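Local coordinates for 4-alpha-glucanotransferase (Streptococcus agalactiae, PDB 6M6T), which belongs to the amylomaltase (4-alpha-glucanotransferase) family of enzymes built round a TIM barrel, and is seen here with glycans bound in two pockets, at residues 233-238 and 262-267; 304-309 and 318-323; 400-405 and 426-431. One frame throughout, in Å; residues are numbered along the deposited sequence.

Contact 1: 233-238 and 262-267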
loop_
_atom_site.group_PDB
_atom_site.type_symbol
_atom_site.label_atom_id
_atom_site.label_comp_id
_atom_site.label_asym_id
_atom_site.label_seq_id
_atom_site.Cartn_x
_atom_site.Cartn_y
_atom_site.Cartn_z
ATOM N N GLU A 233 -11.841 -21.445 -2.471
ATOM C CA GLU A 233 -13.033 -21.513 -1.636
ATOM C C GLU A 233 -13.242 -20.254 -0.798
ATOM O O GLU A 233 -14.219 -20.190 -0.044
ATOM C CB GLU A 233 -12.948 -22.746 -0.737
ATOM C CG GLU A 233 -11.771 -22.729 0.237
ATOM C CD GLU A 233 -10.476 -23.339 -0.327
ATOM O OE1 GLU A 233 -9.553 -23.632 0.473
ATOM O OE2 GLU A 233 -10.372 -23.529 -1.559
ATOM N N LEU A 234 -12.352 -19.266 -0.903
ATOM C CA LEU A 234 -12.516 -17.975 -0.248
ATOM C C LEU A 234 -13.278 -16.974 -1.106
ATOM O O LEU A 234 -13.696 -15.921 -0.591
ATOM C CB LEU A 234 -11.147 -17.375 0.114
ATOM C CG LEU A 234 -10.131 -18.265 0.826
ATOM C CD1 LEU A 234 -8.779 -17.572 0.961
ATOM C CD2 LEU A 234 -10.678 -18.680 2.172
ATOM N N PHE A 235 -13.474 -17.281 -2.392
ATOM C CA PHE A 235 -14.028 -16.352 -3.364
ATOM C C PHE A 235 -15.310 -16.905 -3.983
ATOM O O PHE A 235 -15.645 -18.081 -3.845
ATOM C CB PHE A 235 -13.006 -16.040 -4.467
ATOM C CG PHE A 235 -11.687 -15.553 -3.951
ATOM C CD1 PHE A 235 -10.699 -16.454 -3.565
ATOM C CD2 PHE A 235 -11.423 -14.200 -3.861
ATOM C CE1 PHE A 235 -9.467 -16.007 -3.082
ATOM C CE2 PHE A 235 -10.197 -13.746 -3.381
ATOM C CZ PHE A 235 -9.219 -14.653 -2.992
ATOM N N LYS A 236 -16.044 -16.020 -4.644
ATOM C CA LYS A 236 -17.182 -16.401 -5.464
ATOM C C LYS A 236 -16.656 -16.614 -6.875
ATOM O O LYS A 236 -16.649 -15.698 -7.698
ATOM C CB LYS A 236 -18.256 -15.321 -5.429
ATOM C CG LYS A 236 -18.884 -15.060 -4.064
ATOM C CD LYS A 236 -19.904 -13.918 -4.134
ATOM C CE LYS A 236 -20.599 -13.723 -2.771
ATOM N NZ LYS A 236 -21.664 -12.670 -2.740
ATOM N N LEU A 237 -16.186 -17.830 -7.164
ATOM C CA LEU A 237 -15.675 -18.157 -8.494
ATOM C C LEU A 237 -16.340 -19.429 -9.002
ATOM O O LEU A 237 -17.030 -20.145 -8.263
ATOM C CB LEU A 237 -14.148 -18.332 -8.505
ATOM C CG LEU A 237 -13.253 -17.306 -7.794
ATOM C CD1 LEU A 237 -11.997 -17.991 -7.304
ATOM C CD2 LEU A 237 -12.901 -16.078 -8.645
ATOM N N ASP A 238 -16.125 -19.697 -10.290
ATOM C CA ASP A 238 -16.645 -20.880 -10.961
ATOM C C ASP A 238 -15.548 -21.928 -11.179
ATOM O O ASP A 238 -14.433 -21.814 -10.659
ATOM C CB ASP A 238 -17.322 -20.476 -12.272
ATOM C CG ASP A 238 -16.404 -19.727 -13.199
ATOM O OD1 ASP A 238 -15.172 -19.942 -13.119
ATOM O OD2 ASP A 238 -16.925 -18.930 -14.014
ATOM N N GLY A 262 -12.058 -4.612 -10.081
ATOM C CA GLY A 262 -11.676 -5.834 -10.755
ATOM C C GLY A 262 -11.301 -6.984 -9.846
ATOM O O GLY A 262 -11.130 -8.108 -10.336
ATOM N N ASN A 263 -11.164 -6.747 -8.547
ATOM C CA ASN A 263 -10.786 -7.824 -7.651
ATOM C C ASN A 263 -11.930 -8.826 -7.501
ATOM O O ASN A 263 -13.110 -8.467 -7.579
ATOM C CB ASN A 263 -10.406 -7.287 -6.272
ATOM C CG ASN A 263 -9.669 -5.965 -6.333
ATOM O OD1 ASN A 263 -10.220 -4.956 -6.767
ATOM N ND2 ASN A 263 -8.416 -5.960 -5.879
ATOM N N PRO A 264 -11.607 -10.086 -7.259
ATOM C CA PRO A 264 -12.651 -11.046 -6.909
ATOM C C PRO A 264 -13.312 -10.650 -5.599
ATOM O O PRO A 264 -12.799 -9.834 -4.835
ATOM C CB PRO A 264 -11.890 -12.370 -6.776
ATOM C CG PRO A 264 -10.490 -11.961 -6.432
ATOM C CD PRO A 264 -10.255 -10.657 -7.156
ATOM N N ILE A 265 -14.460 -11.257 -5.347
ATOM C CA ILE A 265 -15.302 -10.972 -4.198
ATOM C C ILE A 265 -15.199 -12.127 -3.210
ATOM O O ILE A 265 -14.934 -13.271 -3.594
ATOM C CB ILE A 265 -16.737 -10.757 -4.701
ATOM C CG1 ILE A 265 -16.819 -9.456 -5.488
ATOM C CG2 ILE A 265 -17.724 -10.798 -3.590
ATOM C CD1 ILE A 265 -16.892 -8.237 -4.609
ATOM N N TYR A 266 -15.385 -11.825 -1.925
ATOM C CA TYR A 266 -15.261 -12.844 -0.891
ATOM C C TYR A 266 -16.563 -13.632 -0.722
ATOM O O TYR A 266 -17.665 -13.075 -0.780
ATOM C CB TYR A 266 -14.852 -12.196 0.441
ATOM C CG TYR A 266 -13.403 -11.743 0.461
ATOM C CD1 TYR A 266 -12.368 -12.652 0.240
ATOM C CD2 TYR A 266 -13.066 -10.405 0.679
ATOM C CE1 TYR A 266 -11.046 -12.247 0.239
ATOM C CE2 TYR A 266 -11.740 -9.992 0.682
ATOM C CZ TYR A 266 -10.736 -10.914 0.455
ATOM O OH TYR A 266 -9.414 -10.525 0.439
ATOM N N ASN A 267 -16.431 -14.948 -0.522
ATOM C CA ASN A 267 -17.555 -15.782 -0.080
ATOM C C ASN A 267 -17.510 -15.759 1.441
ATOM O O ASN A 267 -17.050 -16.695 2.103
ATOM C CB ASN A 267 -17.457 -17.197 -0.646
ATOM C CG ASN A 267 -18.594 -18.111 -0.181
ATOM O OD1 ASN A 267 -19.759 -17.711 -0.165
ATOM N ND2 ASN A 267 -18.255 -19.345 0.193
#
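With chi1 at -54° in Phe235 and -73° in Tyr266, each ring leaves CB beside its own backbone N and anti to its carbonyl carbon, which sends the two rings the same way from a single bridge between their backbones. Their planes lie 27° apart but are slid past one another, and the rings meet mainly where Phe235 CE2 approaches Tyr266 CE1 (4.0 Å). The same CD2/CE2 side of Phe235 runs alongside the Pro264 ring, CD2 lying 3.5 Å from Pro264 CB. Two backbone bonds tie the two segments: Lys236 N to Ile265 O (3.1 Å) and Asn267 N to Leu234 O (2.9 Å). Leu234 O also accepts a bond from His271 NE2 and lies at the edge of the Tyr266 ring. The extended chain of Lys236 passes Ile265, Lys236 CD 3.8 Å from Ile265 CG2, and carries NZ to a salt bridge with Glu306. Tyr266 OH is bonded to Ile219 O. The contact therefore joins the loop after helix 226-230 to the end of edge strand 259-264, just ahead of helix 268-273: Val228 packs against Phe235 and Pro264, Tyr270 against Leu234, and Ala245 and Ala247 of strand 245-249 against Ile265.

Contact 2: 304-309 and 318-323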
loop_
_atom_site.group_PDB
_atom_site.type_symbol
_atom_site.label_atom_id
_atom_site.label_comp_id
_atom_site.label_asym_id
_atom_site.label_seq_id
_atom_site.Cartn_x
_atom_site.Cartn_y
_atom_site.Cartn_z
ATOM N N TYR A 304 -20.021 -4.423 1.356
ATOM C CA TYR A 304 -19.214 -4.189 0.158
ATOM C C TYR A 304 -20.088 -4.142 -1.091
ATOM O O TYR A 304 -21.164 -4.748 -1.156
ATOM C CB TYR A 304 -18.121 -5.249 -0.035
ATOM C CG TYR A 304 -18.681 -6.614 -0.287
ATOM C CD1 TYR A 304 -19.114 -7.397 0.773
ATOM C CD2 TYR A 304 -18.816 -7.116 -1.576
ATOM C CE1 TYR A 304 -19.652 -8.645 0.571
ATOM C CE2 TYR A 304 -19.368 -8.374 -1.789
ATOM C CZ TYR A 304 -19.771 -9.131 -0.705
ATOM O OH TYR A 304 -20.312 -10.376 -0.849
ATOM N N TRP A 305 -19.608 -3.407 -2.087
ATOM C CA TRP A 305 -20.309 -3.257 -3.352
ATOM C C TRP A 305 -19.862 -4.351 -4.316
ATOM O O TRP A 305 -18.661 -4.553 -4.515
ATOM C CB TRP A 305 -20.031 -1.878 -3.936
ATOM C CG TRP A 305 -20.704 -1.636 -5.227
ATOM C CD1 TRP A 305 -20.162 -1.775 -6.471
ATOM C CD2 TRP A 305 -22.052 -1.200 -5.419
ATOM N NE1 TRP A 305 -21.090 -1.443 -7.424
ATOM C CE2 TRP A 305 -22.259 -1.086 -6.805
ATOM C CE3 TRP A 305 -23.105 -0.893 -4.552
ATOM C CZ2 TRP A 305 -23.472 -0.679 -7.345
ATOM C CZ3 TRP A 305 -24.309 -0.490 -5.090
ATOM C CH2 TRP A 305 -24.484 -0.385 -6.473
ATOM N N GLU A 306 -20.835 -5.043 -4.917
ATOM C CA GLU A 306 -20.606 -6.275 -5.667
ATOM C C GLU A 306 -21.141 -6.111 -7.092
ATOM O O GLU A 306 -22.329 -6.339 -7.348
ATOM C CB GLU A 306 -21.257 -7.461 -4.954
ATOM C CG GLU A 306 -20.858 -8.840 -5.504
ATOM C CD GLU A 306 -21.813 -9.985 -5.093
ATOM O OE1 GLU A 306 -22.843 -10.191 -5.779
ATOM O OE2 GLU A 306 -21.531 -10.708 -4.104
ATOM N N ILE A 307 -20.262 -5.735 -8.024
ATOM C CA ILE A 307 -20.637 -5.694 -9.433
ATOM C C ILE A 307 -20.780 -7.119 -9.944
ATOM O O ILE A 307 -19.894 -7.954 -9.741
ATOM C CB ILE A 307 -19.582 -4.937 -10.253
ATOM C CG1 ILE A 307 -19.311 -3.546 -9.656
ATOM C CG2 ILE A 307 -20.012 -4.866 -11.713
ATOM C CD1 ILE A 307 -17.839 -3.198 -9.492
ATOM N N ARG A 308 -21.892 -7.413 -10.607
ATOM C CA ARG A 308 -22.025 -8.744 -11.181
ATOM C C ARG A 308 -21.183 -8.852 -12.451
ATOM O O ARG A 308 -20.588 -7.874 -12.917
ATOM C CB ARG A 308 -23.486 -9.052 -11.482
ATOM C CG ARG A 308 -24.161 -7.954 -12.261
ATOM C CD ARG A 308 -25.671 -8.129 -12.289
ATOM N NE ARG A 308 -26.325 -6.840 -12.486
ATOM C CZ ARG A 308 -26.828 -6.096 -11.504
ATOM N NH1 ARG A 308 -26.777 -6.521 -10.244
ATOM N NH2 ARG A 308 -27.389 -4.923 -11.783
ATOM N N GLY A 309 -21.124 -10.064 -13.015
ATOM C CA GLY A 309 -20.620 -10.229 -14.368
ATOM C C GLY A 309 -21.581 -9.507 -15.287
ATOM O O GLY A 309 -22.556 -8.941 -14.793
ATOM N N SER A 318 -24.602 -4.195 -6.197
ATOM C CA SER A 318 -25.441 -4.157 -5.005
ATOM C C SER A 318 -24.559 -4.025 -3.773
ATOM O O SER A 318 -23.347 -4.268 -3.824
ATOM C CB SER A 318 -26.316 -5.407 -4.888
ATOM O OG SER A 318 -26.839 -5.791 -6.143
ATOM N N TRP A 319 -25.189 -3.644 -2.660
ATOM C CA TRP A 319 -24.523 -3.600 -1.360
ATOM C C TRP A 319 -24.779 -4.918 -0.639
ATOM O O TRP A 319 -25.892 -5.167 -0.178
ATOM C CB TRP A 319 -25.031 -2.428 -0.530
ATOM C CG TRP A 319 -24.557 -1.104 -0.977
ATOM C CD1 TRP A 319 -25.299 -0.130 -1.567
ATOM C CD2 TRP A 319 -23.234 -0.574 -0.838
ATOM N NE1 TRP A 319 -24.519 0.977 -1.817
ATOM C CE2 TRP A 319 -23.245 0.725 -1.380
ATOM C CE3 TRP A 319 -22.041 -1.072 -0.310
ATOM C CZ2 TRP A 319 -22.107 1.524 -1.422
ATOM C CZ3 TRP A 319 -20.917 -0.276 -0.348
ATOM C CH2 TRP A 319 -20.954 1.004 -0.906
ATOM N N GLN A 320 -23.762 -5.758 -0.542
ATOM C CA GLN A 320 -23.753 -7.058 0.106
ATOM C C GLN A 320 -23.225 -6.965 1.524
ATOM O O GLN A 320 -22.344 -6.148 1.811
ATOM C CB GLN A 320 -22.874 -8.033 -0.670
ATOM C CG GLN A 320 -23.241 -8.083 -2.086
ATOM C CD GLN A 320 -24.483 -8.890 -2.242
ATOM O OE1 GLN A 320 -25.419 -8.496 -2.935
ATOM N NE2 GLN A 320 -24.520 -10.024 -1.562
ATOM N N PRO A 321 -23.725 -7.833 2.410
ATOM C CA PRO A 321 -23.287 -7.799 3.813
ATOM C C PRO A 321 -22.075 -8.671 4.100
ATOM O O PRO A 321 -22.058 -9.861 3.784
ATOM C CB PRO A 321 -24.523 -8.307 4.561
ATOM C CG PRO A 321 -25.136 -9.285 3.605
ATOM C CD PRO A 321 -24.812 -8.805 2.196
ATOM N N ALA A 322 -21.082 -8.099 4.705
ATOM C CA ALA A 322 -19.940 -8.819 5.240
ATOM C C ALA A 322 -20.041 -8.912 6.758
ATOM O O ALA A 322 -20.620 -8.031 7.398
ATOM C CB ALA A 322 -18.632 -8.120 4.857
ATOM N N PRO A 323 -19.483 -9.964 7.377
ATOM C CA PRO A 323 -19.637 -10.178 8.828
ATOM C C PRO A 323 -18.552 -9.503 9.671
ATOM O O PRO A 323 -17.840 -10.154 10.449
ATOM C CB PRO A 323 -19.565 -11.702 8.926
ATOM C CG PRO A 323 -18.550 -12.038 7.891
ATOM C CD PRO A 323 -18.801 -11.103 6.740
#
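Tyr304, Ser318 and Gln320 have the most surface buried in this beta hairpin. Tyr304 and Gln320 form an antiparallel hydrogen-bonded pair: Tyr304 N donates to Gln320 O, and Gln320 N donates to Tyr304 O, each at 2.9 Å. The Tyr304 side chain takes chi1 of 65°, with CG between backbone N and carbonyl carbon, and this swings its ring across to the partner strand. There Gln320 CB sits over one ring face in a CH-pi contact, 3.6 Å from the ring centroid, while Ala322 CB meets the ring at its edge. Gln320 then bends at chi2, bringing CG to 3.5 Å from Glu306 CB; its amide stacks on the Glu306 carboxylate with the planes 16° apart. That carboxylate is also paired with Lys236, whose ammonium group would help to offset its charge.

Ser318 works through its main chain. Its O accepts a bond from Glu306 N (2.8 Å), its N returns a weak one to Glu306 O, and the same N lies over a face of the Trp305 indole. On the sheet face opposite Tyr304 and Gln320, Trp305 and Trp319 form a non-hydrogen-bonded pair. Their indoles meet T-shaped at 72°, the edge of Trp305 toward the face of Trp319, with Trp305 CE3 3.6 Å from Trp319 CE2.

Strand 319-321 is the outer strand of a four-stranded antiparallel sheet. Strand 303-308 separates it from 245-249, where Ala245 and Ile246 meet Glu306 and Ile307; Trp268 of helix 268-273 packs on Tyr304 and Ala322, and Pro250 on both tryptophans.

Contact 3: 400-405 and 426-431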
loop_
_atom_site.group_PDB
_atom_site.type_symbol
_atom_site.label_atom_id
_atom_site.label_comp_id
_atom_site.label_asym_id
_atom_site.label_seq_id
_atom_site.Cartn_x
_atom_site.Cartn_y
_atom_site.Cartn_z
ATOM N N VAL A 400 -2.866 16.490 -4.555
ATOM C CA VAL A 400 -1.960 17.219 -3.686
ATOM C C VAL A 400 -2.626 18.538 -3.329
ATOM O O VAL A 400 -3.445 19.062 -4.098
ATOM C CB VAL A 400 -0.591 17.444 -4.349
ATOM C CG1 VAL A 400 -0.021 16.126 -4.855
ATOM C CG2 VAL A 400 -0.716 18.475 -5.458
ATOM N N ILE A 401 -2.286 19.077 -2.148
ATOM C CA ILE A 401 -2.945 20.287 -1.637
ATOM C C ILE A 401 -2.896 21.404 -2.669
ATOM O O ILE A 401 -3.889 22.117 -2.890
ATOM C CB ILE A 401 -2.306 20.742 -0.308
ATOM C CG1 ILE A 401 -2.588 19.743 0.810
ATOM C CG2 ILE A 401 -2.798 22.139 0.085
ATOM C CD1 ILE A 401 -1.685 19.932 1.984
ATOM N N ASN A 402 -1.737 21.585 -3.309
ATOM C CA ASN A 402 -1.646 22.593 -4.353
ATOM C C ASN A 402 -2.649 22.334 -5.450
ATOM O O ASN A 402 -3.187 23.286 -6.029
ATOM C CB ASN A 402 -0.246 22.629 -4.929
ATOM C CG ASN A 402 0.635 23.569 -4.181
ATOM O OD1 ASN A 402 0.157 24.550 -3.609
ATOM N ND2 ASN A 402 1.932 23.286 -4.164
ATOM N N GLY A 403 -2.920 21.059 -5.736
ATOM C CA GLY A 403 -3.921 20.731 -6.739
ATOM C C GLY A 403 -5.342 20.921 -6.237
ATOM O O GLY A 403 -6.186 21.486 -6.936
ATOM N N TRP A 404 -5.629 20.440 -5.022
ATOM C CA TRP A 404 -6.962 20.612 -4.442
ATOM C C TRP A 404 -7.367 22.082 -4.410
ATOM O O TRP A 404 -8.520 22.422 -4.704
ATOM C CB TRP A 404 -6.991 19.998 -3.041
ATOM C CG TRP A 404 -8.006 20.571 -2.112
ATOM C CD1 TRP A 404 -9.274 20.116 -1.901
ATOM C CD2 TRP A 404 -7.826 21.685 -1.222
ATOM N NE1 TRP A 404 -9.899 20.880 -0.947
ATOM C CE2 TRP A 404 -9.032 21.852 -0.515
ATOM C CE3 TRP A 404 -6.762 22.560 -0.960
ATOM C CZ2 TRP A 404 -9.211 22.865 0.430
ATOM C CZ3 TRP A 404 -6.942 23.567 -0.015
ATOM C CH2 TRP A 404 -8.162 23.710 0.665
ATOM N N PHE A 405 -6.414 22.974 -4.113
ATOM C CA PHE A 405 -6.712 24.398 -4.027
ATOM C C PHE A 405 -7.059 25.040 -5.370
ATOM O O PHE A 405 -7.679 26.107 -5.379
ATOM C CB PHE A 405 -5.548 25.158 -3.393
ATOM C CG PHE A 405 -5.942 26.520 -2.895
ATOM C CD1 PHE A 405 -6.888 26.648 -1.890
ATOM C CD2 PHE A 405 -5.412 27.671 -3.463
ATOM C CE1 PHE A 405 -7.285 27.896 -1.444
ATOM C CE2 PHE A 405 -5.802 28.924 -3.021
ATOM C CZ PHE A 405 -6.737 29.036 -2.010
ATOM N N GLU A 426 2.047 33.593 1.390
ATOM C CA GLU A 426 2.317 32.297 2.023
ATOM C C GLU A 426 1.777 31.172 1.148
ATOM O O GLU A 426 0.565 31.148 0.856
ATOM C CB GLU A 426 1.692 32.249 3.426
ATOM C CG GLU A 426 2.072 31.040 4.320
ATOM C CD GLU A 426 1.175 30.893 5.596
ATOM O OE1 GLU A 426 1.686 30.394 6.634
ATOM O OE2 GLU A 426 -0.031 31.264 5.559
ATOM N N PRO A 427 2.612 30.221 0.712
ATOM C CA PRO A 427 2.073 29.094 -0.059
ATOM C C PRO A 427 1.088 28.318 0.800
ATOM O O PRO A 427 1.340 28.067 1.976
ATOM C CB PRO A 427 3.317 28.259 -0.410
ATOM C CG PRO A 427 4.503 29.105 -0.037
ATOM C CD PRO A 427 4.038 30.035 1.035
ATOM N N ILE A 428 -0.048 27.946 0.211
ATOM C CA ILE A 428 -1.126 27.393 1.018
ATOM C C ILE A 428 -0.863 25.975 1.503
ATOM O O ILE A 428 -1.630 25.465 2.326
ATOM C CB ILE A 428 -2.463 27.458 0.251
ATOM C CG1 ILE A 428 -3.626 27.302 1.235
ATOM C CG2 ILE A 428 -2.505 26.398 -0.868
ATOM C CD1 ILE A 428 -4.845 27.999 0.836
ATOM N N THR A 429 0.204 25.316 1.055
ATOM C CA THR A 429 0.498 24.006 1.634
ATOM C C THR A 429 0.938 24.150 3.084
ATOM O O THR A 429 0.544 23.358 3.952
ATOM C CB THR A 429 1.570 23.291 0.827
ATOM O OG1 THR A 429 2.726 24.134 0.719
ATOM C CG2 THR A 429 1.044 22.936 -0.559
ATOM N N GLU A 430 1.743 25.177 3.359
ATOM C CA GLU A 430 2.130 25.504 4.722
ATOM C C GLU A 430 0.924 25.988 5.537
ATOM O O GLU A 430 0.799 25.660 6.729
ATOM C CB GLU A 430 3.266 26.542 4.675
ATOM C CG GLU A 430 4.671 25.924 4.451
ATOM C CD GLU A 430 5.639 26.797 3.652
ATOM O OE1 GLU A 430 6.757 26.309 3.344
ATOM O OE2 GLU A 430 5.289 27.954 3.323
ATOM N N THR A 431 -0.002 26.714 4.903
ATOM C CA THR A 431 -1.247 27.068 5.573
ATOM C C THR A 431 -1.987 25.816 6.031
ATOM O O THR A 431 -2.206 25.600 7.239
ATOM C CB THR A 431 -2.143 27.891 4.640
ATOM O OG1 THR A 431 -1.363 28.856 3.920
ATOM C CG2 THR A 431 -3.227 28.621 5.445
#
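Apolar packing dominates, and it centres on Ile428 and Phe405. With CG anti to the backbone N (chi1 -162°), Phe405 turns its ring toward the start of helix 428-438, where Ile428 CD1 lies over one face, offset toward the rim. This is a CH-pi contact, 3.6 Å from CD1 to the ring centroid and 23° off the ring normal. The second branch, Ile428 CG2, lies by the CB end of the ring, 4.0 Å from Phe405 CG. One turn earlier in the short helix 401-404, Ile401 CG2 meets the methyl of Thr429, CG2, at 4.0 Å.

A mixed contact adjoins it: the same methyl lies beside the Asn402 amide group, Thr429 CG2 3.6 Å from Asn402 OD1.

Thr429 OG1 and Asn402 ND2 find hydrogen-bond partners outside the two segments, in Asp453 OD1 and Lys454 O respectively; Asp450 OD1 takes the amide of Ile401 at the start of its helix.

Thr429 thus divides its roles, methyl to the interface and hydroxyl to Asp453. The short 401-404 helix with Phe405 and the start of helix 428-438 meet through methyl, ring and amide surfaces, while polar links to Asp450, Asp453 and Lys454 connect both segments to the same neighbouring stretch and probably help to set their positions.

Along the chain the contacts come in series, from contact 1 through contact 2 to contact 3. Contacts 1 and 2, with centres 11 Å apart, both reach the four-stranded antiparallel sheet, at opposite outer strands: 259-264 and 319-321. They touch directly, since Lys236 makes a salt bridge to Glu306 and probably a hydrogen bond to Tyr304 OH, and Ile265 packs on the Tyr304 ring. The loop 233-238 and the antiparallel sheet thus pack as one unit, on a different sheet from the parallel barrel strands, with bound sugar units nearby. Contact 3 joins two helices; its segments lie between barrel strands 389-392 and 443-447 in the chain. Its centre is about 41 Å from that of contact 1 and 37 Å from that of contact 2, and it touches neither.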